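Local coordinates for bifunctional protein PutA (Bdellovibrio bacteriovorus, PDB 5UR2), which probably converts L-proline to L-glutamate in two steps, a flavin-dependent proline dehydrogenation followed by NAD+-dependent oxidation of the glutamate semialdehyde, at residues V197-L202 with H247-V252. Numbering follows the deposited sequence.
Sequences VKMTAL and HLTLEV. With P5F (N-propargylglycine-modified flavin adenine dinucleotide), chain F.
Met199 reaches from the loop after strand 194-197 to helix 246-257 and touches Leu248, Thr249 and Val252, carrying the whole contact on its own side of the pair. Just ahead of it, Val197 ends the strand, its backbone hydrogen-bonded to Asn237 in strand 235-238 and to Asp239 just after it. Lys198 turns away from this contact to the modified flavin: its NZ is covalently bonded to C23 of the N-propargylglycine-modified FAD at 1.4 Å, the link left by the mechanism-based inactivator, and it also hydrogen-bonds to the hydroxyl of Tyr403. Met199 then heads toward the helix. Its chain runs extended through chi1 (-171°) and chi2 (-174°) and bends only at the end, chi3 67°, which lays the methyl CE beside the Thr249 hydroxyl, 3.1 Å from OG1. That is a tight approach without a hydrogen bond across the segments; the hydroxyl's own bond runs back along the helix to the carbonyl of Val245. The sulfur rests on the branched end of Val252, with SD 3.9 Å from CG2 and equally near CB and CG1, while CE comes within 4.4 Å of CG of Leu248. Leu218 and Leu238 also pack on Met199, so the buried thioether lies among apolar side chains, the Thr249 hydroxyl being the polar group it meets on the helix. Thr200 OG1 hydrogen-bonds to Glu241, and a hydrogen bond from Leu202 N to Met199 O, 3.0 Å, closes a short helical turn. The contact joins the loop after the second strand to the helix that follows the third, at the flavin-bearing C-terminal end of the parallel strands in the beta-alpha barrel (TIM-barrel fold) of the proline dehydrogenase domain.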
loop_
_atom_site.group_PDB
_atom_site.type_symbol
_atom_site.label_atom_id
_atom_site.label_comp_id
_atom_site.label_asym_id
_atom_site.label_seq_id
_atom_site.Cartn_x
_atom_site.Cartn_y
_atom_site.Cartn_z
ATOM N N VAL B 197 52.390 -4.020 14.212
ATOM C CA VAL B 197 52.088 -2.962 13.261
ATOM C C VAL B 197 50.767 -3.211 12.536
ATOM O O VAL B 197 50.510 -4.323 12.074
ATOM C CB VAL B 197 53.237 -2.830 12.236
ATOM C CG1 VAL B 197 52.946 -1.719 11.233
ATOM C CG2 VAL B 197 54.553 -2.565 12.951
ATOM N N LYS B 198 49.951 -2.165 12.407
ATOM C CA LYS B 198 48.671 -2.249 11.697
ATOM C C LYS B 198 48.921 -1.705 10.307
ATOM O O LYS B 198 49.310 -0.518 10.141
ATOM C CB LYS B 198 47.553 -1.510 12.435
ATOM C CG LYS B 198 46.398 -2.280 13.068
ATOM C CD LYS B 198 46.497 -2.893 14.453
ATOM C CE LYS B 198 45.632 -4.112 14.744
ATOM N NZ LYS B 198 45.741 -4.789 16.042
ATOM N N MET B 199 48.727 -2.532 9.287
ATOM C CA MET B 199 49.107 -2.158 7.930
ATOM C C MET B 199 48.356 -0.932 7.396
ATOM O O MET B 199 48.975 -0.001 6.887
ATOM C CB MET B 199 48.886 -3.331 6.961
ATOM C CG MET B 199 49.473 -3.066 5.565
ATOM S SD MET B 199 49.112 -4.328 4.339
ATOM C CE MET B 199 47.327 -4.139 4.153
ATOM N N THR B 200 47.024 -0.919 7.495
ATOM C CA THR B 200 46.290 0.197 6.909
ATOM C C THR B 200 46.543 1.520 7.617
ATOM O O THR B 200 46.164 2.562 7.085
ATOM C CB THR B 200 44.802 -0.095 6.896
ATOM O OG1 THR B 200 44.308 -0.077 8.245
ATOM C CG2 THR B 200 44.580 -1.455 6.256
ATOM N N ALA B 201 47.171 1.515 8.790
ATOM C CA ALA B 201 47.510 2.780 9.416
ATOM C C ALA B 201 48.643 3.504 8.702
ATOM O O ALA B 201 48.855 4.690 8.969
ATOM C CB ALA B 201 47.883 2.558 10.875
ATOM N N LEU B 202 49.355 2.832 7.802
ATOM C CA LEU B 202 50.502 3.412 7.121
ATOM C C LEU B 202 50.170 4.067 5.789
ATOM O O LEU B 202 51.060 4.672 5.187
ATOM C CB LEU B 202 51.567 2.349 6.878
ATOM C CG LEU B 202 52.194 1.858 8.166
ATOM C CD1 LEU B 202 52.981 0.587 7.918
ATOM C CD2 LEU B 202 53.085 2.962 8.662
ATOM N N HIS B 247 43.685 -10.590 2.114
ATOM C CA HIS B 247 44.516 -11.106 1.031
ATOM C C HIS B 247 45.634 -10.121 0.692
ATOM O O HIS B 247 46.795 -10.516 0.519
ATOM C CB HIS B 247 43.630 -11.419 -0.185
ATOM C CG HIS B 247 44.356 -12.081 -1.313
ATOM N ND1 HIS B 247 43.840 -12.152 -2.593
ATOM C CD2 HIS B 247 45.566 -12.692 -1.361
ATOM C CE1 HIS B 247 44.700 -12.778 -3.378
ATOM N NE2 HIS B 247 45.757 -13.112 -2.656
ATOM N N LEU B 248 45.310 -8.828 0.644
ATOM C CA LEU B 248 46.330 -7.825 0.364
ATOM C C LEU B 248 47.442 -7.857 1.416
ATOM O O LEU B 248 48.627 -7.772 1.083
ATOM C CB LEU B 248 45.679 -6.447 0.281
ATOM C CG LEU B 248 46.564 -5.236 -0.020
ATOM C CD1 LEU B 248 47.226 -5.379 -1.385
ATOM C CD2 LEU B 248 45.743 -3.959 0.054
ATOM N N THR B 249 47.075 -8.003 2.690
ATOM C CA THR B 249 48.068 -8.048 3.758
ATOM C C THR B 249 49.021 -9.223 3.579
ATOM O O THR B 249 50.225 -9.103 3.834
ATOM C CB THR B 249 47.368 -8.103 5.116
ATOM O OG1 THR B 249 46.492 -6.972 5.224
ATOM C CG2 THR B 249 48.390 -8.052 6.263
ATOM N N LEU B 250 48.500 -10.370 3.149
ATOM C CA LEU B 250 49.355 -11.535 2.983
ATOM C C LEU B 250 50.342 -11.350 1.828
ATOM O O LEU B 250 51.512 -11.729 1.944
ATOM C CB LEU B 250 48.492 -12.780 2.788
ATOM C CG LEU B 250 47.689 -13.147 4.048
ATOM C CD1 LEU B 250 46.869 -14.410 3.831
ATOM C CD2 LEU B 250 48.603 -13.286 5.256
ATOM N N GLU B 251 49.891 -10.772 0.706
ATOM C CA GLU B 251 50.810 -10.473 -0.389
ATOM C C GLU B 251 51.848 -9.434 0.032
ATOM O O GLU B 251 53.034 -9.566 -0.283
ATOM C CB GLU B 251 50.034 -9.987 -1.621
ATOM C CG GLU B 251 49.184 -11.072 -2.248
ATOM C CD GLU B 251 48.642 -10.694 -3.603
ATOM O OE1 GLU B 251 49.030 -9.636 -4.150
ATOM O OE2 GLU B 251 47.820 -11.463 -4.124
ATOM N N VAL B 252 51.419 -8.393 0.745
ATOM C CA VAL B 252 52.361 -7.383 1.216
ATOM C C VAL B 252 53.439 -8.034 2.073
ATOM O O VAL B 252 54.641 -7.832 1.860
ATOM C CB VAL B 252 51.604 -6.278 1.977
ATOM C CG1 VAL B 252 52.546 -5.384 2.751
ATOM C CG2 VAL B 252 50.730 -5.461 1.013
HETATM P PA P5F F . 37.223 -17.661 22.612
HETATM O O1A P5F F . 37.620 -19.168 22.771
HETATM O O2A P5F F . 36.097 -17.179 23.383
HETATM O O5B P5F F . 36.800 -17.256 21.226
HETATM C C5B P5F F . 36.060 -16.086 20.896
HETATM C C4B P5F F . 36.146 -15.870 19.378
HETATM O O4B P5F F . 35.374 -16.781 18.633
HETATM C C3B P5F F . 35.723 -14.526 18.860
HETATM O O3B P5F F . 36.676 -13.554 19.060
HETATM C C2B P5F F . 35.486 -14.797 17.428
HETATM O O2B P5F F . 36.697 -14.786 16.755
HETATM C C1B P5F F . 34.949 -16.184 17.440
HETATM N N9A P5F F . 33.512 -16.266 17.394
HETATM C C8A P5F F . 32.596 -15.711 18.278
HETATM N N7A P5F F . 31.363 -16.048 17.880
HETATM C C5A P5F F . 31.428 -16.845 16.736
HETATM C C6A P5F F . 30.495 -17.451 15.897
HETATM N N6A P5F F . 29.089 -17.335 16.161
HETATM N N1A P5F F . 30.898 -18.157 14.823
HETATM C C2A P5F F . 32.210 -18.299 14.536
HETATM N N3A P5F F . 33.146 -17.693 15.321
HETATM C C4A P5F F . 32.804 -16.983 16.404
HETATM N N1 P5F F . 42.271 -10.578 16.221
HETATM C C2 P5F F . 42.398 -10.249 14.821
HETATM O O2 P5F F . 41.325 -10.494 13.995
HETATM N N3 P5F F . 43.611 -9.692 14.300
HETATM C C4 P5F F . 44.733 -9.432 15.124
HETATM O O4 P5F F . 45.888 -8.886 14.548
HETATM C C4X P5F F . 44.598 -9.769 16.603
HETATM N N5 P5F F . 45.638 -9.420 17.568
HETATM C C5X P5F F . 45.612 -10.163 18.843
HETATM C C6 P5F F . 46.866 -10.313 19.643
HETATM C C7 P5F F . 46.863 -11.099 20.823
HETATM C C7M P5F F . 48.140 -11.242 21.622
HETATM C C8 P5F F . 45.670 -11.753 21.254
HETATM C C8M P5F F . 45.631 -12.600 22.500
HETATM C C9 P5F F . 44.479 -11.619 20.501
HETATM C C9A P5F F . 44.473 -10.792 19.261
HETATM N N10 P5F F . 43.244 -10.674 18.472
HETATM C C10 P5F F . 43.401 -10.316 17.090
HETATM C "C1'" P5F F . 41.914 -11.085 18.986
HETATM C "C2'" P5F F . 41.667 -12.586 18.837
HETATM O "O2'" P5F F . 41.543 -12.879 17.498
HETATM C "C3'" P5F F . 40.440 -13.114 19.585
HETATM O "O3'" P5F F . 39.317 -12.503 19.069
HETATM C "C4'" P5F F . 40.447 -12.874 21.087
HETATM O "O4'" P5F F . 41.772 -12.842 21.491
HETATM C "C5'" P5F F . 39.580 -13.842 21.916
HETATM O "O5'" P5F F . 39.632 -15.182 21.470
HETATM P P P5F F . 39.708 -16.490 22.427
HETATM O O1P P5F F . 40.421 -17.777 21.861
HETATM O O2P P5F F . 40.293 -15.841 23.738
HETATM O O3P P5F F . 38.178 -16.594 23.014
HETATM C C21 P5F F . 45.289 -6.836 17.352
HETATM C C22 P5F F . 45.581 -8.151 17.453
HETATM C C23 P5F F . 45.387 -6.094 16.008
#